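Side-chain contacts in UDP-L-Rhamnose Synthase (Acanthamoeba polyphaga mimivirus, PDB 7JID), which makes UDP-L-rhamnose, probably as an NADP-dependent oxidoreductase of the RmlD-like Rossmann family: residues A[52-57]-A[207-212]; A[199-204]-A[269-274]. All blocks are in the same frame, centred on the assembly; numbering follows the deposited sequence.

Interaction 1. Residues A[52-57]-A[207-212]; sequences PDRVMS and RNKTTG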
ATOM      1  N   PRO A  52      19.035  19.014  -4.559  1.00 17.61           N
ATOM      2  CA  PRO A  52      18.026  19.983  -4.966  1.00 15.51           C
ATOM      3  C   PRO A  52      17.549  20.757  -3.737  1.00 13.89           C
ATOM      4  O   PRO A  52      17.635  20.250  -2.642  1.00 16.33           O
ATOM      5  CB  PRO A  52      16.874  19.111  -5.486  1.00 15.41           C
ATOM      6  CG  PRO A  52      17.035  17.831  -4.683  1.00 15.01           C
ATOM      7  CD  PRO A  52      18.538  17.627  -4.546  1.00 17.39           C
ATOM      8  N   ASP A  53      17.006  21.962  -3.967  1.00 15.92           N
ATOM      9  CA  ASP A  53      16.355  22.795  -2.933  1.00 14.55           C
ATOM     10  C   ASP A  53      14.905  22.345  -2.730  1.00 13.26           C
ATOM     11  O   ASP A  53      14.392  22.491  -1.629  1.00 13.47           O
ATOM     12  CB  ASP A  53      16.395  24.273  -3.333  1.00 15.71           C
ATOM     13  CG  ASP A  53      17.824  24.777  -3.508  1.00 17.74           C
ATOM     14  OD1 ASP A  53      18.513  24.791  -2.498  1.00 24.55           O
ATOM     15  OD2 ASP A  53      18.224  25.041  -4.652  1.00 17.97           O
ATOM     16  N   ARG A  54      14.331  21.774  -3.778  1.00 13.54           N
ATOM     17  CA  ARG A  54      12.918  21.327  -3.754  1.00 13.03           C
ATOM     18  C   ARG A  54      12.840  20.040  -4.552  1.00 12.50           C
ATOM     19  O   ARG A  54      13.466  19.960  -5.639  1.00 13.83           O
ATOM     20  CB  ARG A  54      11.993  22.374  -4.380  1.00 13.16           C
ATOM     21  CG  ARG A  54      11.914  23.731  -3.691  1.00 13.30           C
ATOM     22  CD  ARG A  54      11.462  23.673  -2.237  1.00 12.75           C
ATOM     23  NE  ARG A  54      11.334  25.046  -1.753  1.00 13.88           N
ATOM     24  CZ  ARG A  54      12.343  25.746  -1.204  1.00 15.44           C
ATOM     25  NH1 ARG A  54      13.531  25.177  -1.067  1.00 16.25           N
ATOM     26  NH2 ARG A  54      12.164  27.011  -0.854  1.00 14.67           N
ATOM     27  N   VAL A  55      11.995  19.119  -4.106  1.00 13.27           N
ATOM     28  CA  VAL A  55      11.609  17.928  -4.904  1.00 13.40           C
ATOM     29  C   VAL A  55      10.092  17.982  -5.125  1.00 12.09           C
ATOM     30  O   VAL A  55       9.364  18.350  -4.202  1.00 11.40           O
ATOM     31  CB  VAL A  55      12.059  16.641  -4.197  1.00 13.70           C
ATOM     32  CG1 VAL A  55      11.624  15.400  -4.953  1.00 14.18           C
ATOM     33  CG2 VAL A  55      13.579  16.641  -4.006  1.00 14.21           C
ATOM     34  N   MET A  56       9.673  17.609  -6.309  1.00 11.61           N
ATOM     35  CA  MET A  56       8.213  17.478  -6.582  1.00 12.56           C
ATOM     36  C   MET A  56       7.933  16.131  -7.223  1.00 11.46           C
ATOM     37  O   MET A  56       8.731  15.648  -8.019  1.00 12.58           O
ATOM     38  CB  MET A  56       7.675  18.599  -7.471  1.00 11.98           C
ATOM     39  CG  MET A  56       8.141  20.005  -7.064  1.00 12.37           C
ATOM     40  SD  MET A  56       7.316  21.345  -7.980  1.00 12.57           S
ATOM     41  CE  MET A  56       5.848  21.482  -6.961  1.00 12.85           C
ATOM     42  N   SER A  57       6.773  15.588  -6.881  1.00 11.32           N
ATOM     43  CA  SER A  57       6.271  14.289  -7.362  1.00 10.41           C
ATOM     44  C   SER A  57       4.993  14.513  -8.185  1.00  9.69           C
ATOM     45  O   SER A  57       3.943  14.864  -7.599  1.00  8.84           O
ATOM     46  CB  SER A  57       6.013  13.329  -6.240  1.00 10.55           C
ATOM     47  OG  SER A  57       5.515  12.096  -6.768  1.00 11.37           O
ATOM     48  N   ARG A 207       7.622  26.868  -3.141  1.00 13.24           N
ATOM     49  CA  ARG A 207       8.650  27.932  -2.921  1.00 13.43           C
ATOM     50  C   ARG A 207       8.678  28.308  -1.438  1.00 14.44           C
ATOM     51  O   ARG A 207       9.809  28.520  -0.846  1.00 13.63           O
ATOM     52  CB  ARG A 207       8.362  29.122  -3.831  1.00 14.10           C
ATOM     53  CG  ARG A 207       9.386  30.236  -3.672  1.00 15.78           C
ATOM     54  CD  ARG A 207       9.156  31.275  -4.712  1.00 15.67           C
ATOM     55  NE  ARG A 207       9.755  30.870  -5.970  1.00 17.79           N
ATOM     56  CZ  ARG A 207       9.114  30.597  -7.078  1.00 18.73           C
ATOM     57  NH1 ARG A 207       7.800  30.680  -7.135  1.00 19.49           N
ATOM     58  NH2 ARG A 207       9.800  30.285  -8.157  1.00 21.15           N
ATOM     59  N   ASN A 208       7.511  28.412  -0.804  1.00 13.99           N
ATOM     60  CA  ASN A 208       7.377  28.869   0.597  1.00 13.50           C
ATOM     61  C   ASN A 208       7.709  27.767   1.607  1.00 13.06           C
ATOM     62  O   ASN A 208       7.620  28.050   2.782  1.00 13.24           O
ATOM     63  CB  ASN A 208       5.995  29.451   0.888  1.00 15.22           C
ATOM     64  CG  ASN A 208       5.748  30.772   0.195  1.00 15.33           C
ATOM     65  OD1 ASN A 208       6.689  31.420  -0.276  1.00 15.93           O
ATOM     66  ND2 ASN A 208       4.478  31.146   0.046  1.00 16.64           N
ATOM     67  N   LYS A 209       7.887  26.529   1.151  1.00 14.43           N
ATOM     68  CA  LYS A 209       8.117  25.319   1.985  1.00 14.00           C
ATOM     69  C   LYS A 209       6.874  25.078   2.845  1.00 13.38           C
ATOM     70  O   LYS A 209       6.995  24.518   3.917  1.00 13.94           O
ATOM     71  CB  LYS A 209       9.438  25.418   2.769  1.00 14.86           C
ATOM     72  CG  LYS A 209      10.646  25.422   1.857  1.00 16.03           C
ATOM     73  CD  LYS A 209      11.969  25.785   2.538  1.00 23.25           C
ATOM     74  CE  LYS A 209      12.387  24.837   3.627  1.00 27.57           C
ATOM     75  NZ  LYS A 209      13.846  24.975   3.878  1.00 24.93           N
ATOM     76  N   THR A 210       5.680  25.473   2.354  1.00 12.17           N
ATOM     77  CA  THR A 210       4.414  25.136   3.040  1.00 11.53           C
ATOM     78  C   THR A 210       4.329  23.600   3.062  1.00 11.77           C
ATOM     79  O   THR A 210       4.509  23.014   1.977  1.00 11.82           O
ATOM     80  CB  THR A 210       3.205  25.768   2.343  1.00 13.30           C
ATOM     81  OG1 THR A 210       3.420  27.172   2.203  1.00 13.96           O
ATOM     82  CG2 THR A 210       1.912  25.461   3.059  1.00 12.50           C
ATOM     83  N   THR A 211       3.894  23.006   4.162  1.00 10.93           N
ATOM     84  CA  THR A 211       3.788  21.529   4.277  1.00 12.61           C
ATOM     85  C   THR A 211       2.392  21.179   4.762  1.00 11.85           C
ATOM     86  O   THR A 211       1.637  22.089   5.112  1.00 13.79           O
ATOM     87  CB  THR A 211       4.875  20.876   5.150  1.00 12.47           C
ATOM     88  OG1 THR A 211       4.758  21.340   6.497  1.00 14.31           O
ATOM     89  CG2 THR A 211       6.241  21.112   4.555  1.00 12.70           C
ATOM     90  N   GLY A 212       2.073  19.888   4.748  1.00 11.15           N
ATOM     91  CA  GLY A 212       0.783  19.412   5.238  1.00 10.19           C
ATOM     92  C   GLY A 212      -0.116  18.965   4.093  1.00  8.80           C
ATOM     93  O   GLY A 212       0.270  19.092   2.937  1.00  8.76           O
TER

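Interaction 2. Residues A[199-204]-A[269-274]; sequences IPVMID and SLYPDV. With EDO (1,2-ethanediol), chain E.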
ATOM      1  N   ILE A 199      -1.717  25.744 -10.723  1.00 12.23           N
ATOM      2  CA  ILE A 199      -0.279  25.350 -10.774  1.00 12.03           C
ATOM      3  C   ILE A 199       0.547  26.483 -10.155  1.00 12.63           C
ATOM      4  O   ILE A 199       1.380  26.202  -9.297  1.00 12.27           O
ATOM      5  CB  ILE A 199       0.162  24.914 -12.179  1.00 12.41           C
ATOM      6  CG1 ILE A 199      -0.257  23.470 -12.432  1.00 12.79           C
ATOM      7  CG2 ILE A 199       1.681  25.066 -12.323  1.00 13.75           C
ATOM      8  CD1 ILE A 199      -0.025  22.993 -13.829  1.00 13.63           C
ATOM      9  N   PRO A 200       0.307  27.766 -10.506  1.00 12.46           N
ATOM     10  CA  PRO A 200       1.068  28.837  -9.866  1.00 12.27           C
ATOM     11  C   PRO A 200       0.973  28.851  -8.347  1.00 11.92           C
ATOM     12  O   PRO A 200       1.935  29.185  -7.688  1.00 12.93           O
ATOM     13  CB  PRO A 200       0.421  30.095 -10.458  1.00 13.44           C
ATOM     14  CG  PRO A 200      -0.036  29.643 -11.829  1.00 14.16           C
ATOM     15  CD  PRO A 200      -0.573  28.249 -11.567  1.00 13.57           C
ATOM     16  N   VAL A 201      -0.203  28.534  -7.805  1.00 10.51           N
ATOM     17  CA  VAL A 201      -0.408  28.459  -6.349  1.00  9.88           C
ATOM     18  C   VAL A 201       0.461  27.316  -5.808  1.00 10.52           C
ATOM     19  O   VAL A 201       1.102  27.507  -4.759  1.00 11.73           O
ATOM     20  CB  VAL A 201      -1.899  28.270  -6.067  1.00  9.73           C
ATOM     21  CG1 VAL A 201      -2.166  27.932  -4.643  1.00 10.59           C
ATOM     22  CG2 VAL A 201      -2.729  29.487  -6.481  1.00 10.75           C
ATOM     23  N   MET A 202       0.453  26.166  -6.485  1.00 10.33           N
ATOM     24  CA  MET A 202       1.192  24.979  -6.001  1.00 11.18           C
ATOM     25  C   MET A 202       2.683  25.355  -5.946  1.00 11.75           C
ATOM     26  O   MET A 202       3.331  25.053  -4.941  1.00 12.42           O
ATOM     27  CB  MET A 202       0.981  23.769  -6.910  1.00 13.09           C
ATOM     28  CG  MET A 202       2.006  22.702  -6.652  1.00 12.75           C
ATOM     29  SD  MET A 202       1.670  21.223  -7.546  1.00 15.47           S
ATOM     30  CE  MET A 202       1.986  21.794  -9.189  1.00 13.67           C
ATOM     31  N   ILE A 203       3.176  25.990  -7.004  1.00 11.61           N
ATOM     32  CA  ILE A 203       4.604  26.418  -7.085  1.00 11.69           C
ATOM     33  C   ILE A 203       4.881  27.392  -5.934  1.00 13.32           C
ATOM     34  O   ILE A 203       5.966  27.310  -5.319  1.00 13.00           O
ATOM     35  CB  ILE A 203       4.942  27.020  -8.459  1.00 12.12           C
ATOM     36  CG1 ILE A 203       4.973  25.924  -9.516  1.00 12.21           C
ATOM     37  CG2 ILE A 203       6.275  27.766  -8.396  1.00 12.64           C
ATOM     38  CD1 ILE A 203       5.130  26.371 -10.916  1.00 12.84           C
ATOM     39  N   ASP A 204       3.969  28.351  -5.692  1.00 12.30           N
ATOM     40  CA  ASP A 204       4.149  29.336  -4.598  1.00 12.55           C
ATOM     41  C   ASP A 204       4.295  28.597  -3.262  1.00 12.58           C
ATOM     42  O   ASP A 204       5.157  28.921  -2.452  1.00 12.46           O
ATOM     43  CB  ASP A 204       3.027  30.379  -4.599  1.00 12.78           C
ATOM     44  CG  ASP A 204       3.324  31.553  -3.673  1.00 13.49           C
ATOM     45  OD1 ASP A 204       4.289  32.311  -4.030  1.00 14.45           O
ATOM     46  OD2 ASP A 204       2.689  31.653  -2.580  1.00 13.34           O
ATOM     47  N   SER A 269      -7.635  30.255   3.048  1.00 15.43           N
ATOM     48  CA  SER A 269      -7.008  31.054   4.138  1.00 18.13           C
ATOM     49  C   SER A 269      -5.678  31.612   3.645  1.00 19.35           C
ATOM     50  O   SER A 269      -5.278  32.681   4.139  1.00 24.28           O
ATOM     51  CB  SER A 269      -6.831  30.284   5.400  1.00 18.52           C
ATOM     52  OG  SER A 269      -5.827  29.261   5.270  1.00 24.06           O
ATOM     53  N   LEU A 270      -5.032  30.940   2.694  1.00 15.84           N
ATOM     54  CA  LEU A 270      -3.695  31.348   2.186  1.00 14.21           C
ATOM     55  C   LEU A 270      -3.818  32.004   0.819  1.00 16.13           C
ATOM     56  O   LEU A 270      -2.962  32.848   0.480  1.00 15.45           O
ATOM     57  CB  LEU A 270      -2.781  30.115   2.143  1.00 14.69           C
ATOM     58  CG  LEU A 270      -2.497  29.433   3.469  1.00 15.24           C
ATOM     59  CD1 LEU A 270      -1.472  28.298   3.263  1.00 15.69           C
ATOM     60  CD2 LEU A 270      -2.015  30.420   4.536  1.00 16.94           C
ATOM     61  N   TYR A 271      -4.792  31.591   0.014  1.00 13.21           N
ATOM     62  CA  TYR A 271      -4.914  32.009  -1.395  1.00 13.98           C
ATOM     63  C   TYR A 271      -6.367  32.364  -1.623  1.00 17.41           C
ATOM     64  O   TYR A 271      -7.111  31.578  -2.199  1.00 14.91           O
ATOM     65  CB  TYR A 271      -4.408  30.903  -2.317  1.00 14.91           C
ATOM     66  CG  TYR A 271      -2.944  30.650  -2.121  1.00 13.70           C
ATOM     67  CD1 TYR A 271      -1.991  31.459  -2.715  1.00 14.47           C
ATOM     68  CD2 TYR A 271      -2.511  29.591  -1.340  1.00 13.53           C
ATOM     69  CE1 TYR A 271      -0.645  31.212  -2.540  1.00 15.22           C
ATOM     70  CE2 TYR A 271      -1.163  29.354  -1.122  1.00 13.09           C
ATOM     71  CZ  TYR A 271      -0.228  30.176  -1.713  1.00 14.79           C
ATOM     72  OH  TYR A 271       1.103  29.897  -1.532  1.00 12.98           O
ATOM     73  N   PRO A 272      -6.804  33.549  -1.148  1.00 16.95           N
ATOM     74  CA  PRO A 272      -8.207  33.945  -1.300  1.00 19.59           C
ATOM     75  C   PRO A 272      -8.635  34.318  -2.731  1.00 20.54           C
ATOM     76  O   PRO A 272      -9.819  34.409  -2.940  1.00 28.84           O
ATOM     77  CB  PRO A 272      -8.316  35.112  -0.299  1.00 21.70           C
ATOM     78  CG  PRO A 272      -6.927  35.710  -0.322  1.00 19.26           C
ATOM     79  CD  PRO A 272      -6.012  34.500  -0.344  1.00 18.24           C
ATOM     80  N   ASP A 273      -7.745  34.465  -3.705  1.00 22.06           N
ATOM     81  CA  ASP A 273      -8.139  34.938  -5.057  1.00 24.17           C
ATOM     82  C   ASP A 273      -8.331  33.747  -6.004  1.00 19.96           C
ATOM     83  O   ASP A 273      -8.554  33.996  -7.199  1.00 22.16           O
ATOM     84  CB  ASP A 273      -7.135  35.941  -5.648  1.00 29.52           C
ATOM     85  CG  ASP A 273      -6.948  37.188  -4.792  1.00 35.42           C
ATOM     86  OD1 ASP A 273      -7.816  37.453  -3.901  1.00 33.54           O
ATOM     87  OD2 ASP A 273      -5.919  37.855  -4.995  1.00 40.18           O
ATOM     88  N   VAL A 274      -8.169  32.492  -5.538  1.00 19.03           N
ATOM     89  CA  VAL A 274      -8.447  31.343  -6.440  1.00 16.46           C
ATOM     90  C   VAL A 274      -9.922  31.431  -6.793  1.00 14.72           C
ATOM     91  O   VAL A 274     -10.745  31.400  -5.892  1.00 15.29           O
ATOM     92  CB  VAL A 274      -8.166  29.972  -5.795  1.00 16.10           C
ATOM     93  CG1 VAL A 274      -8.495  28.835  -6.763  1.00 15.84           C
ATOM     94  CG2 VAL A 274      -6.719  29.880  -5.315  1.00 17.00           C
TER
HETATM   95  C1  EDO E 303      -4.047  32.793  -6.093  1.00 32.56           C
HETATM   96  O1  EDO E 303      -4.954  32.882  -7.183  1.00 30.75           O
HETATM   97  C2  EDO E 303      -4.027  33.951  -5.164  1.00 32.56           C
HETATM   98  O2  EDO E 303      -4.907  33.907  -4.042  1.00 29.81           O

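Interaction 1. Residues A[52-57]-A[207-212]
Arg54, at the start of strand 54-57, carries this contact by laying its guanidinium against the turn that follows helix 195-207. Two kinds of interaction make it up.

The first is hydrogen bonding. Arg54 NH2 donates to Arg207 O at 2.8 Å, with an N-H...O angle of 164°; the oxygen lies in the guanidinium plane, whereas the donor is tilted 35° from the plane of the carbonyl. A second bond, from Arg54 NH1 to Asp53 O at 2.9 Å, also stays in the guanidinium plane and turns the side chain back onto the carbonyl of the preceding residue, which the bend at chi2 (-58°) permits. Arg54 NE donates to Ala206 O, so all three nitrogens bond to main-chain carbonyls and the rotation of the group is fixed.

The second is packing over a face. Lys209 crosses Arg54 at about a right angle, and its CG lies 3.5 Å from Arg54 CZ, displaced toward the rim of the guanidinium. The lysine meets the arginine through its methylenes, while Lys209 NZ stays 5.0 Å from Arg54 NH1. Arg207 turns its side chain elsewhere, to a salt bridge with Glu28.

Lys209 has positive phi and ends the helix in a Schellman motif. An arginine donating to carbonyls of the last helical turn thus ties a central strand of the Rossmann-like parallel sheet to a helix C-terminus.

Interaction 2. Residues A[199-204]-A[269-274]
Val201 places a methyl over the face of Tyr271: CG1 sits above the middle of the phenol ring, 3.7 Å from its centroid and only 11° off the ring normal. This is a CH-pi contact. The evenness of the approach supports the reading, since Val201 CG1 is 3.7 Å from Tyr271 CD2 and 4.0 Å from Tyr271 CD1. The valine reaches the ring because CG1 extends anti to the backbone N (chi1 169°), on a residue whose CB already points at the facing segment. Its other methyl, CG2, turns to Val274 CG2 at 4.2 Å and to a bound 1,2-ethanediol, probably from the crystallisation liquor.

Asp204, one helical turn further on, meets the same ring at its edge. Its OD2 lies in the ring plane and accepts a hydrogen bond from Tyr271 OH at 2.6 Å, through the anti lone pair, the one directed away from OD1. The carboxylate stands almost perpendicular to the ring, with 89° between the planes. Val201 thus packs against the face of the ring while Asp204 holds its hydroxyl at the edge.

At the far end of the ring, Tyr271 begins a type I beta turn that runs to Val274. The diol O2 accepts a bond from Asp273 N at 2.9 Å and lies 3.5 Å from Tyr271 CB. Met205 also touches Tyr271, and Met198 touches Val274, so helix 195-207 meets this turn along several residues.

The chemistry is that of a phenol donating to a carboxylate beside an apolar face contact. Such a short bond would probably favour the charged form of Asp204 and anchor the hydroxyl end of the ring, while the methyl over its face probably resists turning about its long axis.

In the fold
Helix 195-207 joins the two contacts: interaction 2 uses its residues 199-204, and interaction 1 its last residue with the loop leading to strand 212-215. Along the chain the segments alternate, 52-57, 199-204, 207-212 and 269-274; the centres of the two interactions are about 14 Å apart. They touch directly where Met56 CE lies 4.0 Å from Met202 CG and where Asn208 ND2 lies 3.9 Å from Tyr271 OH, both by packing. Interaction 1 anchors the C-terminal end of the helix to strand 54-57 of the six-stranded parallel sheet; interaction 2 joins its surface side to the turn after helix 265-270. The helix thereby links the parallel sheet of the Rossmann-like fold to the turn at 271-274, in the C-terminal part of the chain.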